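Local structure of penicillin binding protein 2X (Streptococcus thermophilus, 5U47) at residues A[36-41]-A[255-260]; A[79-84]-A[124-129]; A[539-544]-A[574-579]. The protein probably works as a transpeptidase that cross-links peptidoglycan strands during septal cell-wall synthesis and is inactivated by beta-lactam antibiotics. The protein carries 1 engineered substitution. All coordinates share one frame; numbering follows the deposited sequence.

Contact 1: residues A[36-41]-A[255-260]; sequences YDRNGN and TGEILA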
ATOM      1  N   TYR A  36      13.114  -3.433  -0.542  1.00 21.58           N
ATOM      2  CA  TYR A  36      13.577  -3.618   0.824  1.00 22.03           C
ATOM      3  C   TYR A  36      12.544  -3.184   1.856  1.00 21.51           C
ATOM      4  O   TYR A  36      11.581  -2.465   1.548  1.00 21.61           O
ATOM      5  CB  TYR A  36      14.807  -2.732   1.070  1.00 22.69           C
ATOM      6  CG  TYR A  36      16.060  -3.037   0.275  1.00 23.33           C
ATOM      7  CD1 TYR A  36      16.872  -4.123   0.601  1.00 23.96           C
ATOM      8  CD2 TYR A  36      16.474  -2.205  -0.753  1.00 24.13           C
ATOM      9  CE1 TYR A  36      18.043  -4.377  -0.083  1.00 24.94           C
ATOM     10  CE2 TYR A  36      17.638  -2.454  -1.460  1.00 25.34           C
ATOM     11  CZ  TYR A  36      18.419  -3.542  -1.118  1.00 25.82           C
ATOM     12  OH  TYR A  36      19.550  -3.802  -1.813  1.00 27.26           O
ATOM     13  N   ASP A  37      12.758  -3.589   3.094  1.00 21.27           N
ATOM     14  CA  ASP A  37      11.985  -3.057   4.162  1.00 21.95           C
ATOM     15  C   ASP A  37      12.684  -1.703   4.530  1.00 22.22           C
ATOM     16  O   ASP A  37      13.662  -1.296   3.874  1.00 22.72           O
ATOM     17  CB  ASP A  37      11.833  -4.040   5.343  1.00 22.44           C
ATOM     18  CG  ASP A  37      12.948  -3.926   6.381  1.00 23.05           C
ATOM     19  OD1 ASP A  37      14.081  -3.559   6.039  1.00 23.99           O
ATOM     20  OD2 ASP A  37      12.657  -4.221   7.547  1.00 23.36           O
ATOM     21  N   ARG A  38      12.207  -1.036   5.566  1.00 22.77           N
ATOM     22  CA  ARG A  38      12.717   0.300   5.934  1.00 24.31           C
ATOM     23  C   ARG A  38      14.194   0.351   6.358  1.00 26.76           C
ATOM     24  O   ARG A  38      14.800   1.425   6.315  1.00 27.59           O
ATOM     25  CB  ARG A  38      11.823   0.924   7.016  1.00 24.05           C
ATOM     26  CG  ARG A  38      11.915   0.231   8.369  1.00 24.05           C
ATOM     27  CD  ARG A  38      10.865   0.726   9.336  1.00 23.80           C
ATOM     28  NE  ARG A  38      11.045   2.139   9.685  1.00 24.25           N
ATOM     29  CZ  ARG A  38      10.352   3.175   9.201  1.00 24.45           C
ATOM     30  NH1 ARG A  38       9.330   3.013   8.354  1.00 23.56           N
ATOM     31  NH2 ARG A  38      10.647   4.402   9.634  1.00 24.85           N
ATOM     32  N   ASN A  39      14.763  -0.802   6.735  1.00 28.17           N
ATOM     33  CA  ASN A  39      16.152  -0.896   7.183  1.00 29.47           C
ATOM     34  C   ASN A  39      17.023  -1.741   6.275  1.00 29.96           C
ATOM     35  O   ASN A  39      18.069  -2.212   6.708  1.00 30.89           O
ATOM     36  CB  ASN A  39      16.205  -1.436   8.620  1.00 30.81           C
ATOM     37  CG  ASN A  39      15.733  -0.430   9.630  1.00 32.19           C
ATOM     38  OD1 ASN A  39      16.163   0.718   9.618  1.00 36.72           O
ATOM     39  ND2 ASN A  39      14.870  -0.847  10.519  1.00 32.95           N
ATOM     40  N   GLY A  40      16.582  -1.982   5.038  1.00 27.43           N
ATOM     41  CA  GLY A  40      17.396  -2.743   4.096  1.00 27.73           C
ATOM     42  C   GLY A  40      17.268  -4.262   4.081  1.00 27.03           C
ATOM     43  O   GLY A  40      18.085  -4.926   3.467  1.00 26.12           O
ATOM     44  N   ASN A  41      16.260  -4.815   4.750  1.00 27.16           N
ATOM     45  CA  ASN A  41      16.022  -6.266   4.676  1.00 26.75           C
ATOM     46  C   ASN A  41      15.388  -6.545   3.330  1.00 25.32           C
ATOM     47  O   ASN A  41      14.410  -5.886   2.959  1.00 23.99           O
ATOM     48  CB  ASN A  41      15.114  -6.739   5.806  1.00 27.87           C
ATOM     49  CG  ASN A  41      15.768  -6.595   7.156  1.00 30.79           C
ATOM     50  OD1 ASN A  41      15.525  -5.630   7.867  1.00 37.57           O
ATOM     51  ND2 ASN A  41      16.654  -7.527   7.493  1.00 31.46           N
ATOM     52  N   THR A 255       3.518   9.976  11.451  1.00 22.68           N
ATOM     53  CA  THR A 255       4.079  10.145  10.101  1.00 22.98           C
ATOM     54  C   THR A 255       3.241   9.582   8.968  1.00 21.73           C
ATOM     55  O   THR A 255       3.486   9.931   7.806  1.00 21.58           O
ATOM     56  CB  THR A 255       5.469   9.482   9.977  1.00 23.17           C
ATOM     57  OG1 THR A 255       5.329   8.064  10.057  1.00 24.59           O
ATOM     58  CG2 THR A 255       6.439   9.984  11.054  1.00 25.59           C
ATOM     59  N   GLY A 256       2.281   8.719   9.283  1.00 20.29           N
ATOM     60  CA  GLY A 256       1.474   8.085   8.241  1.00 20.48           C
ATOM     61  C   GLY A 256       2.141   6.893   7.557  1.00 19.93           C
ATOM     62  O   GLY A 256       1.562   6.295   6.642  1.00 19.78           O
ATOM     63  N   GLU A 257       3.356   6.543   7.976  1.00 20.06           N
ATOM     64  CA  GLU A 257       4.079   5.408   7.387  1.00 20.43           C
ATOM     65  C   GLU A 257       3.403   4.099   7.718  1.00 19.54           C
ATOM     66  O   GLU A 257       3.032   3.873   8.883  1.00 19.17           O
ATOM     67  CB  GLU A 257       5.503   5.329   7.937  1.00 21.89           C
ATOM     68  CG  GLU A 257       6.452   6.442   7.539  1.00 24.41           C
ATOM     69  CD  GLU A 257       7.687   6.401   8.427  1.00 27.00           C
ATOM     70  OE1 GLU A 257       7.580   6.868   9.608  1.00 27.63           O
ATOM     71  OE2 GLU A 257       8.731   5.866   7.964  1.00 26.12           O
ATOM     72  N   ILE A 258       3.253   3.238   6.715  1.00 18.31           N
ATOM     73  CA  ILE A 258       2.676   1.902   6.909  1.00 18.96           C
ATOM     74  C   ILE A 258       3.812   0.955   7.348  1.00 18.62           C
ATOM     75  O   ILE A 258       4.675   0.609   6.555  1.00 18.51           O
ATOM     76  CB  ILE A 258       1.967   1.411   5.643  1.00 18.40           C
ATOM     77  CG1 ILE A 258       0.771   2.341   5.350  1.00 19.14           C
ATOM     78  CG2 ILE A 258       1.518  -0.034   5.799  1.00 19.27           C
ATOM     79  CD1 ILE A 258       0.159   2.176   3.966  1.00 18.54           C
ATOM     80  N   LEU A 259       3.767   0.531   8.605  1.00 18.29           N
ATOM     81  CA  LEU A 259       4.814  -0.296   9.211  1.00 19.19           C
ATOM     82  C   LEU A 259       4.590  -1.782   9.024  1.00 19.31           C
ATOM     83  O   LEU A 259       5.542  -2.554   9.036  1.00 18.36           O
ATOM     84  CB  LEU A 259       4.951   0.039  10.687  1.00 21.83           C
ATOM     85  CG  LEU A 259       5.267   1.511  10.971  1.00 22.64           C
ATOM     86  CD1 LEU A 259       5.314   1.815  12.459  1.00 25.67           C
ATOM     87  CD2 LEU A 259       6.579   1.882  10.331  1.00 24.54           C
ATOM     88  N   ALA A 260       3.336  -2.186   8.882  1.00 19.09           N
ATOM     89  CA  ALA A 260       3.033  -3.564   8.596  1.00 18.99           C
ATOM     90  C   ALA A 260       1.647  -3.664   8.009  1.00 20.11           C
ATOM     91  O   ALA A 260       0.747  -2.920   8.396  1.00 21.24           O
ATOM     92  CB  ALA A 260       3.145  -4.410   9.854  1.00 20.54           C
TER
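R38 and E257 meet in a buried salt bridge that joins the turn after strand 35-36 to the entry of strand 258-264. The guanidinium comes end-on and gives both terminal nitrogens to a single oxygen: NH1 and NH2 each lie 2.9 Å from E257 OE2. That oxygen sits in the guanidinium plane, but the carboxylate is turned 58° against it, with both nitrogens on the same carboxylate face. The arginine sets out with CG between its backbone N and carbonyl carbon (chi1 69°), runs straight at chi2 and turns at chi3, which brings the guanidinium end-on to E257. T255 OG1 donates to E257 OE1 at 2.6 Å while R38 takes OE2, so both oxygens are engaged; the same hydroxyl also accepts from E257 N, closing an ST turn.

Between the two segments, apolar packing beside the salt bridge amounts to one methyl, L259 CD2, 3.6 Å from R38 NH1; L226 and N252 cover L259 from elsewhere. On the more open flank, the type I turn D37-G40 is braced by D37 OD1, which takes N39 N (2.9 Å, an Asx turn) and N41 N (2.8 Å) on opposite faces of its carboxylate; N41 is solvent-exposed.

T221 O also accepts from R38 NH1, and K439 NZ adds a second cation at E257 OE2. So much positive charge around one buried carboxylate would be expected to keep E257 ionised.

Contact 2: residues A[79-84]-A[124-129]; sequences ADILKD and KTFKDA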
ATOM      1  N   ALA A  79      30.536 -35.447 -21.631  1.00 49.02           N
ATOM      2  CA  ALA A  79      29.626 -36.272 -20.819  1.00 51.02           C
ATOM      3  C   ALA A  79      30.205 -36.526 -19.417  1.00 51.93           C
ATOM      4  O   ALA A  79      29.472 -36.481 -18.408  1.00 48.46           O
ATOM      5  CB  ALA A  79      29.311 -37.580 -21.520  1.00 52.73           C
ATOM      6  N   ASP A  80      31.517 -36.785 -19.358  1.00 53.04           N
ATOM      7  CA  ASP A  80      32.204 -37.004 -18.075  1.00 55.52           C
ATOM      8  C   ASP A  80      32.037 -35.769 -17.206  1.00 54.08           C
ATOM      9  O   ASP A  80      31.702 -35.865 -16.021  1.00 51.17           O
ATOM     10  CB  ASP A  80      33.694 -37.297 -18.277  1.00 58.45           C
ATOM     11  CG  ASP A  80      33.951 -38.629 -18.988  1.00 61.31           C
ATOM     12  OD1 ASP A  80      33.034 -39.484 -19.043  1.00 64.78           O
ATOM     13  OD2 ASP A  80      35.083 -38.817 -19.482  1.00 61.38           O
ATOM     14  N   ILE A  81      32.242 -34.608 -17.823  1.00 53.31           N
ATOM     15  CA  ILE A  81      32.099 -33.334 -17.127  1.00 52.49           C
ATOM     16  C   ILE A  81      30.651 -33.096 -16.652  1.00 49.96           C
ATOM     17  O   ILE A  81      30.439 -32.726 -15.493  1.00 47.52           O
ATOM     18  CB  ILE A  81      32.611 -32.160 -17.997  1.00 52.65           C
ATOM     19  CG1 ILE A  81      34.141 -32.282 -18.177  1.00 52.80           C
ATOM     20  CG2 ILE A  81      32.255 -30.822 -17.349  1.00 52.66           C
ATOM     21  CD1 ILE A  81      34.738 -31.367 -19.231  1.00 52.89           C
ATOM     22  N   LEU A  82      29.672 -33.327 -17.528  1.00 48.03           N
ATOM     23  CA  LEU A  82      28.270 -33.113 -17.167  1.00 47.77           C
ATOM     24  C   LEU A  82      27.786 -34.079 -16.077  1.00 49.82           C
ATOM     25  O   LEU A  82      26.949 -33.706 -15.235  1.00 47.98           O
ATOM     26  CB  LEU A  82      27.353 -33.137 -18.398  1.00 47.65           C
ATOM     27  CG  LEU A  82      27.584 -32.040 -19.463  1.00 47.71           C
ATOM     28  CD1 LEU A  82      26.309 -31.825 -20.271  1.00 47.35           C
ATOM     29  CD2 LEU A  82      28.005 -30.705 -18.864  1.00 47.44           C
ATOM     30  N   LYS A  83      28.310 -35.303 -16.089  0.50 50.89           N
ATOM     31  CA  LYS A  83      27.963 -36.297 -15.078  0.50 52.09           C
ATOM     32  C   LYS A  83      28.497 -35.853 -13.720  0.50 52.95           C
ATOM     33  O   LYS A  83      27.738 -35.724 -12.760  0.50 52.30           O
ATOM     34  CB  LYS A  83      28.536 -37.670 -15.448  0.50 53.16           C
ATOM     35  CG  LYS A  83      28.222 -38.772 -14.437  0.50 53.79           C
ATOM     36  CD  LYS A  83      26.724 -39.019 -14.301  0.50 53.88           C
ATOM     37  CE  LYS A  83      26.424 -40.102 -13.269  0.50 54.68           C
ATOM     38  NZ  LYS A  83      24.962 -40.335 -13.124  0.50 54.75           N
ATOM     39  N   ASP A  84      29.801 -35.594 -13.656  1.00 53.73           N
ATOM     40  CA  ASP A  84      30.429 -35.169 -12.407  1.00 56.58           C
ATOM     41  C   ASP A  84      29.838 -33.858 -11.845  1.00 55.02           C
ATOM     42  O   ASP A  84      29.540 -33.772 -10.649  1.00 54.21           O
ATOM     43  CB  ASP A  84      31.941 -35.000 -12.610  1.00 60.68           C
ATOM     44  CG  ASP A  84      32.636 -34.423 -11.381  1.00 64.73           C
ATOM     45  OD1 ASP A  84      32.346 -34.881 -10.245  1.00 67.41           O
ATOM     46  OD2 ASP A  84      33.470 -33.505 -11.555  1.00 66.86           O
ATOM     47  N   LYS A 124      35.354 -23.153 -16.448  1.00 56.23           N
ATOM     48  CA  LYS A 124      36.772 -23.409 -16.193  1.00 58.32           C
ATOM     49  C   LYS A 124      37.154 -24.817 -16.634  1.00 56.16           C
ATOM     50  O   LYS A 124      38.244 -25.033 -17.154  1.00 54.14           O
ATOM     51  CB  LYS A 124      37.109 -23.222 -14.705  1.00 61.24           C
ATOM     52  CG  LYS A 124      38.585 -23.422 -14.381  1.00 64.98           C
ATOM     53  CD  LYS A 124      38.902 -23.162 -12.916  1.00 68.16           C
ATOM     54  CE  LYS A 124      40.385 -23.398 -12.651  1.00 72.77           C
ATOM     55  NZ  LYS A 124      40.769 -23.136 -11.233  1.00 75.93           N
ATOM     56  N   THR A 125      36.241 -25.762 -16.433  1.00 55.19           N
ATOM     57  CA  THR A 125      36.481 -27.155 -16.799  1.00 56.40           C
ATOM     58  C   THR A 125      36.589 -27.334 -18.319  1.00 54.06           C
ATOM     59  O   THR A 125      37.459 -28.057 -18.788  1.00 56.59           O
ATOM     60  CB  THR A 125      35.391 -28.076 -16.190  1.00 57.22           C
ATOM     61  OG1 THR A 125      35.310 -27.845 -14.777  1.00 56.59           O
ATOM     62  CG2 THR A 125      35.704 -29.535 -16.421  1.00 58.05           C
ATOM     63  N   PHE A 126      35.722 -26.677 -19.087  1.00 53.27           N
ATOM     64  CA  PHE A 126      35.771 -26.789 -20.561  1.00 52.22           C
ATOM     65  C   PHE A 126      37.007 -26.102 -21.130  1.00 51.95           C
ATOM     66  O   PHE A 126      37.636 -26.612 -22.051  1.00 48.66           O
ATOM     67  CB  PHE A 126      34.512 -26.214 -21.228  1.00 51.08           C
ATOM     68  CG  PHE A 126      33.247 -26.972 -20.913  1.00 49.24           C
ATOM     69  CD1 PHE A 126      33.133 -28.314 -21.230  1.00 48.53           C
ATOM     70  CD2 PHE A 126      32.142 -26.323 -20.351  1.00 47.54           C
ATOM     71  CE1 PHE A 126      31.966 -29.017 -20.957  1.00 48.81           C
ATOM     72  CE2 PHE A 126      30.973 -27.022 -20.075  1.00 46.89           C
ATOM     73  CZ  PHE A 126      30.883 -28.368 -20.377  1.00 47.82           C
ATOM     74  N   LYS A 127      37.340 -24.937 -20.574  1.00 53.96           N
ATOM     75  CA  LYS A 127      38.518 -24.173 -20.997  1.00 57.04           C
ATOM     76  C   LYS A 127      39.786 -25.004 -20.756  1.00 57.99           C
ATOM     77  O   LYS A 127      40.607 -25.146 -21.664  1.00 54.41           O
ATOM     78  CB  LYS A 127      38.591 -22.837 -20.237  1.00 59.57           C
ATOM     79  CG  LYS A 127      39.746 -21.902 -20.614  1.00 62.18           C
ATOM     80  CD  LYS A 127      39.782 -20.648 -19.733  1.00 64.36           C
ATOM     81  CE  LYS A 127      40.222 -20.951 -18.298  1.00 68.77           C
ATOM     82  NZ  LYS A 127      39.989 -19.831 -17.335  1.00 69.34           N
ATOM     83  N   ASP A 128      39.927 -25.568 -19.549  1.00 59.02           N
ATOM     84  CA  ASP A 128      41.106 -26.405 -19.205  1.00 60.76           C
ATOM     85  C   ASP A 128      41.186 -27.677 -20.062  1.00 60.75           C
ATOM     86  O   ASP A 128      42.283 -28.136 -20.372  1.00 65.62           O
ATOM     87  CB  ASP A 128      41.140 -26.768 -17.707  1.00 61.43           C
ATOM     88  CG  ASP A 128      41.340 -25.539 -16.788  1.00 64.05           C
ATOM     89  OD1 ASP A 128      41.698 -24.441 -17.285  1.00 66.18           O
ATOM     90  OD2 ASP A 128      41.135 -25.677 -15.557  1.00 62.69           O
ATOM     91  N   ALA A 129      40.031 -28.224 -20.450  1.00 58.67           N
ATOM     92  CA  ALA A 129      39.973 -29.422 -21.318  1.00 57.94           C
ATOM     93  C   ALA A 129      40.050 -29.091 -22.818  1.00 57.86           C
ATOM     94  O   ALA A 129      39.961 -29.990 -23.655  1.00 60.54           O
ATOM     95  CB  ALA A 129      38.706 -30.220 -21.032  1.00 56.58           C
TER
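I81 and T125 reach toward each other tip to tip between two helices that run nearly antiparallel (158° between their directions), the axes of these short segments approaching to 11.1 Å. The tightest point is methyl on methyl: I81 CD1 lies 3.5 Å from T125 CG2, a little closer than carbons usually pack, and I81 CG1 follows at 3.6 Å from the same methyl. The isoleucine's outer arm is extended (chi2 168°), which carries CD1 across to the opposing helix. T125 is turned (chi1 -53°) with its methyl opposite the backbone N and its hydroxyl beside that N. This rotamer offers carbon to the interface and lets OG1 bond back to the carbonyl oxygen of D121, one turn earlier in its own helix, which satisfies the polar branch.

F126 takes a second share of I81. The two side chains slant past each other, with I81 CD1 4.0 Å from F126 CD1 and I81 CG2 4.0 Å from F126 CE1; both branches of the isoleucine therefore work on the ring. L82 meets the far end of the same ring at its edge and roughly at right angles, L82 CD2 being 4.0 Å from F126 CZ. No hydrogen bond crosses between the segments, so the pairing is purely apolar.

L122, one turn before F126, also touches I81 and L82, and I52 of strand 42-55 packs on both L82 and F126, so helices 72-86 and 116-128 share that residue of the long strand. Helix 90-97 packs on helix 72-86, with T93 against L82.

Contact 3: residues A[539-544]-A[574-579]; sequences PEYIMY and ATLDTS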
ATOM      1  N   PRO A 539      -0.469   9.547  20.702  1.00 27.98           N
ATOM      2  CA  PRO A 539      -0.299   8.284  19.972  1.00 26.40           C
ATOM      3  C   PRO A 539       1.015   8.115  19.172  1.00 25.04           C
ATOM      4  O   PRO A 539       1.539   9.066  18.606  1.00 24.17           O
ATOM      5  CB  PRO A 539      -1.529   8.228  19.051  1.00 26.28           C
ATOM      6  CG  PRO A 539      -2.516   9.175  19.630  1.00 27.38           C
ATOM      7  CD  PRO A 539      -1.728  10.232  20.361  1.00 28.42           C
ATOM      8  N   GLU A 540       1.530   6.895  19.191  1.00 23.70           N
ATOM      9  CA  GLU A 540       2.718   6.527  18.447  1.00 24.22           C
ATOM     10  C   GLU A 540       2.326   5.628  17.289  1.00 22.42           C
ATOM     11  O   GLU A 540       2.864   5.779  16.189  1.00 22.24           O
ATOM     12  CB  GLU A 540       3.722   5.799  19.341  1.00 25.42           C
ATOM     13  CG  GLU A 540       4.249   6.616  20.517  1.00 27.88           C
ATOM     14  CD  GLU A 540       5.205   7.719  20.100  1.00 30.11           C
ATOM     15  OE1 GLU A 540       5.775   7.645  18.988  1.00 31.21           O
ATOM     16  OE2 GLU A 540       5.412   8.651  20.901  1.00 34.38           O
ATOM     17  N   TYR A 541       1.389   4.718  17.536  1.00 21.18           N
ATOM     18  CA  TYR A 541       0.935   3.754  16.553  1.00 21.93           C
ATOM     19  C   TYR A 541      -0.598   3.654  16.475  1.00 22.61           C
ATOM     20  O   TYR A 541      -1.322   3.849  17.474  1.00 23.20           O
ATOM     21  CB  TYR A 541       1.534   2.349  16.852  1.00 22.61           C
ATOM     22  CG  TYR A 541       3.029   2.406  16.940  1.00 23.87           C
ATOM     23  CD1 TYR A 541       3.812   2.608  15.800  1.00 24.89           C
ATOM     24  CD2 TYR A 541       3.668   2.357  18.159  1.00 25.46           C
ATOM     25  CE1 TYR A 541       5.189   2.728  15.890  1.00 25.59           C
ATOM     26  CE2 TYR A 541       5.037   2.484  18.254  1.00 26.69           C
ATOM     27  CZ  TYR A 541       5.788   2.669  17.132  1.00 25.91           C
ATOM     28  OH  TYR A 541       7.145   2.785  17.269  1.00 26.97           O
ATOM     29  N   ILE A 542      -1.065   3.375  15.260  1.00 21.37           N
ATOM     30  CA  ILE A 542      -2.462   3.128  14.957  1.00 22.32           C
ATOM     31  C   ILE A 542      -2.497   1.712  14.370  1.00 21.65           C
ATOM     32  O   ILE A 542      -1.636   1.345  13.547  1.00 20.29           O
ATOM     33  CB  ILE A 542      -3.011   4.046  13.834  1.00 23.28           C
ATOM     34  CG1 ILE A 542      -2.898   5.521  14.207  1.00 24.57           C
ATOM     35  CG2 ILE A 542      -4.478   3.714  13.530  1.00 24.76           C
ATOM     36  CD1 ILE A 542      -3.034   6.444  12.997  1.00 26.07           C
ATOM     37  N   MET A 543      -3.481   0.932  14.780  1.00 21.00           N
ATOM     38  CA  MET A 543      -3.687  -0.384  14.199  1.00 20.58           C
ATOM     39  C   MET A 543      -5.156  -0.532  13.823  1.00 20.09           C
ATOM     40  O   MET A 543      -6.048  -0.138  14.584  1.00 21.02           O
ATOM     41  CB  MET A 543      -3.247  -1.482  15.153  1.00 21.48           C
ATOM     42  CG  MET A 543      -3.288  -2.852  14.520  1.00 22.56           C
ATOM     43  SD  MET A 543      -2.451  -4.076  15.542  1.00 23.56           S
ATOM     44  CE  MET A 543      -2.458  -5.445  14.395  1.00 23.36           C
ATOM     45  N   TYR A 544      -5.406  -1.100  12.655  1.00 19.67           N
ATOM     46  CA  TYR A 544      -6.773  -1.312  12.158  1.00 20.10           C
ATOM     47  C   TYR A 544      -6.899  -2.746  11.696  1.00 19.76           C
ATOM     48  O   TYR A 544      -6.096  -3.212  10.871  1.00 18.66           O
ATOM     49  CB  TYR A 544      -7.052  -0.330  11.026  1.00 21.25           C
ATOM     50  CG  TYR A 544      -8.413  -0.396  10.369  1.00 21.77           C
ATOM     51  CD1 TYR A 544      -9.582  -0.361  11.122  1.00 22.28           C
ATOM     52  CD2 TYR A 544      -8.536  -0.346   8.996  1.00 22.93           C
ATOM     53  CE1 TYR A 544     -10.831  -0.361  10.515  1.00 23.21           C
ATOM     54  CE2 TYR A 544      -9.785  -0.357   8.381  1.00 23.16           C
ATOM     55  CZ  TYR A 544     -10.928  -0.350   9.144  1.00 23.11           C
ATOM     56  OH  TYR A 544     -12.170  -0.355   8.536  1.00 24.13           O
ATOM     57  N   ALA A 574      13.644   2.674  18.494  1.00 69.17           N
ATOM     58  CA  ALA A 574      14.447   3.217  17.394  1.00 72.23           C
ATOM     59  C   ALA A 574      14.563   2.314  16.158  1.00 72.42           C
ATOM     60  O   ALA A 574      15.127   2.732  15.148  1.00 74.69           O
ATOM     61  CB  ALA A 574      15.839   3.582  17.900  1.00 76.63           C
ATOM     62  N   THR A 575      14.068   1.082  16.229  1.00 68.72           N
ATOM     63  CA  THR A 575      14.111   0.218  15.050  1.00 69.05           C
ATOM     64  C   THR A 575      12.985   0.626  14.088  1.00 66.04           C
ATOM     65  O   THR A 575      13.154   0.546  12.864  1.00 67.65           O
ATOM     66  CB  THR A 575      14.011  -1.278  15.415  1.00 70.52           C
ATOM     67  OG1 THR A 575      14.978  -1.596  16.423  1.00 71.87           O
ATOM     68  CG2 THR A 575      14.270  -2.152  14.197  1.00 72.64           C
ATOM     69  N   LEU A 576      11.850   1.066  14.643  1.00 59.67           N
ATOM     70  CA  LEU A 576      10.715   1.511  13.828  1.00 56.85           C
ATOM     71  C   LEU A 576      10.794   2.988  13.443  1.00 59.60           C
ATOM     72  O   LEU A 576      10.229   3.385  12.422  1.00 57.09           O
ATOM     73  CB  LEU A 576       9.372   1.239  14.527  1.00 54.70           C
ATOM     74  CG  LEU A 576       8.905  -0.211  14.656  1.00 49.65           C
ATOM     75  CD1 LEU A 576       7.593  -0.287  15.415  1.00 46.27           C
ATOM     76  CD2 LEU A 576       8.756  -0.838  13.288  1.00 48.64           C
ATOM     77  N   ASP A 577      11.452   3.809  14.264  1.00 59.91           N
ATOM     78  CA  ASP A 577      11.623   5.234  13.945  1.00 62.09           C
ATOM     79  C   ASP A 577      12.620   5.360  12.795  1.00 58.00           C
ATOM     80  O   ASP A 577      12.336   5.991  11.782  1.00 61.33           O
ATOM     81  CB  ASP A 577      12.158   6.027  15.156  1.00 67.64           C
ATOM     82  CG  ASP A 577      11.206   6.016  16.359  1.00 72.12           C
ATOM     83  OD1 ASP A 577       9.972   5.942  16.165  1.00 72.46           O
ATOM     84  OD2 ASP A 577      11.706   6.109  17.505  1.00 74.23           O
ATOM     85  N   THR A 578      13.776   4.725  12.959  1.00 56.78           N
ATOM     86  CA  THR A 578      14.848   4.781  11.971  1.00 59.21           C
ATOM     87  C   THR A 578      14.591   3.945  10.719  1.00 56.11           C
ATOM     88  O   THR A 578      13.777   3.013  10.698  1.00 51.05           O
ATOM     89  CB  THR A 578      16.217   4.322  12.546  1.00 61.39           C
ATOM     90  OG1 THR A 578      16.168   2.932  12.904  1.00 62.14           O
ATOM     91  CG2 THR A 578      16.620   5.167  13.756  1.00 66.52           C
ATOM     92  N   SER A 579      15.343   4.306   9.691  1.00 50.33           N
ATOM     93  CA  SER A 579      15.330   3.656   8.413  1.00 50.36           C
ATOM     94  C   SER A 579      16.640   4.077   7.732  1.00 52.04           C
ATOM     95  O   SER A 579      17.525   4.655   8.382  1.00 45.20           O
ATOM     96  CB  SER A 579      14.115   4.127   7.605  1.00 52.19           C
ATOM     97  OG  SER A 579      14.116   5.536   7.462  1.00 51.61           O
TER
HETATM   98  O   HOH W   1       7.831   4.850  15.853  1.00 41.98           O
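Y541 opens strand 541-548 of the five-stranded antiparallel sheet of the transpeptidase domain, at a classic beta bulge where it and E540 both face V534 of the neighbouring strand. From there it reaches L576, with D577 near its hydroxyl, in the short helix 574-577 that follows the long helix 558-572. The backbones stay well apart, with Y541 CA and L576 CA 10.4 Å from each other, and the length of the tyrosine spans the gap.

Its far end does the touching. L576 CD1 lies 3.6 Å from Y541 OH and 3.9 Å from Y541 CZ, while L576 CB is 3.9 Å from Y541 OH. The methyl thus rests against the phenol end of the ring, coming in on a slant. L576 has an extended outer arm (chi2 178°), which pushes one methyl out toward the tyrosine.

The hydroxyl also has a polar neighbour. A water lies 2.6 Å from Y541 OH and 2.4 Å from D577 OD1; the latter distance is too short to trust and D577 is poorly ordered, so the bridge is doubtful. Y541 OH and D577 OD1 themselves are 4.4 Å apart. Of the two residues near the phenol end, L576 is buried, whereas D577 is exposed.

L566 and M570 of helix 558-572 pack against Y541, and A569 of that helix touches L576, so one long helix backs both partners. S223, in the loop before helix 224-241, also meets L576. Within the sheet, strand 541-548 runs between strands 245-252 and 526-534, placing the tyrosine at the start of a central strand.

Contacts 1 and 3 lie side by side in the body of the molecule, their centres about 9 Å apart, and both reach the same antiparallel sheet: contact 1 by its outer strand 258-264, contact 3 by strand 541-548, with 245-252 between them. R38 ties them together, its NE and NH2 probably bonding to the carbonyl oxygens of T578 and D577. Contact 1 is buried and ionic; contact 3 is largely apolar, with exposed D577 at its margin. Contact 2 stands alone, its centre about 47 Å from that of contact 1 and 55 Å from that of contact 3, in an outlying helical region where buried hydrocarbon packs without any ion pair between its segments.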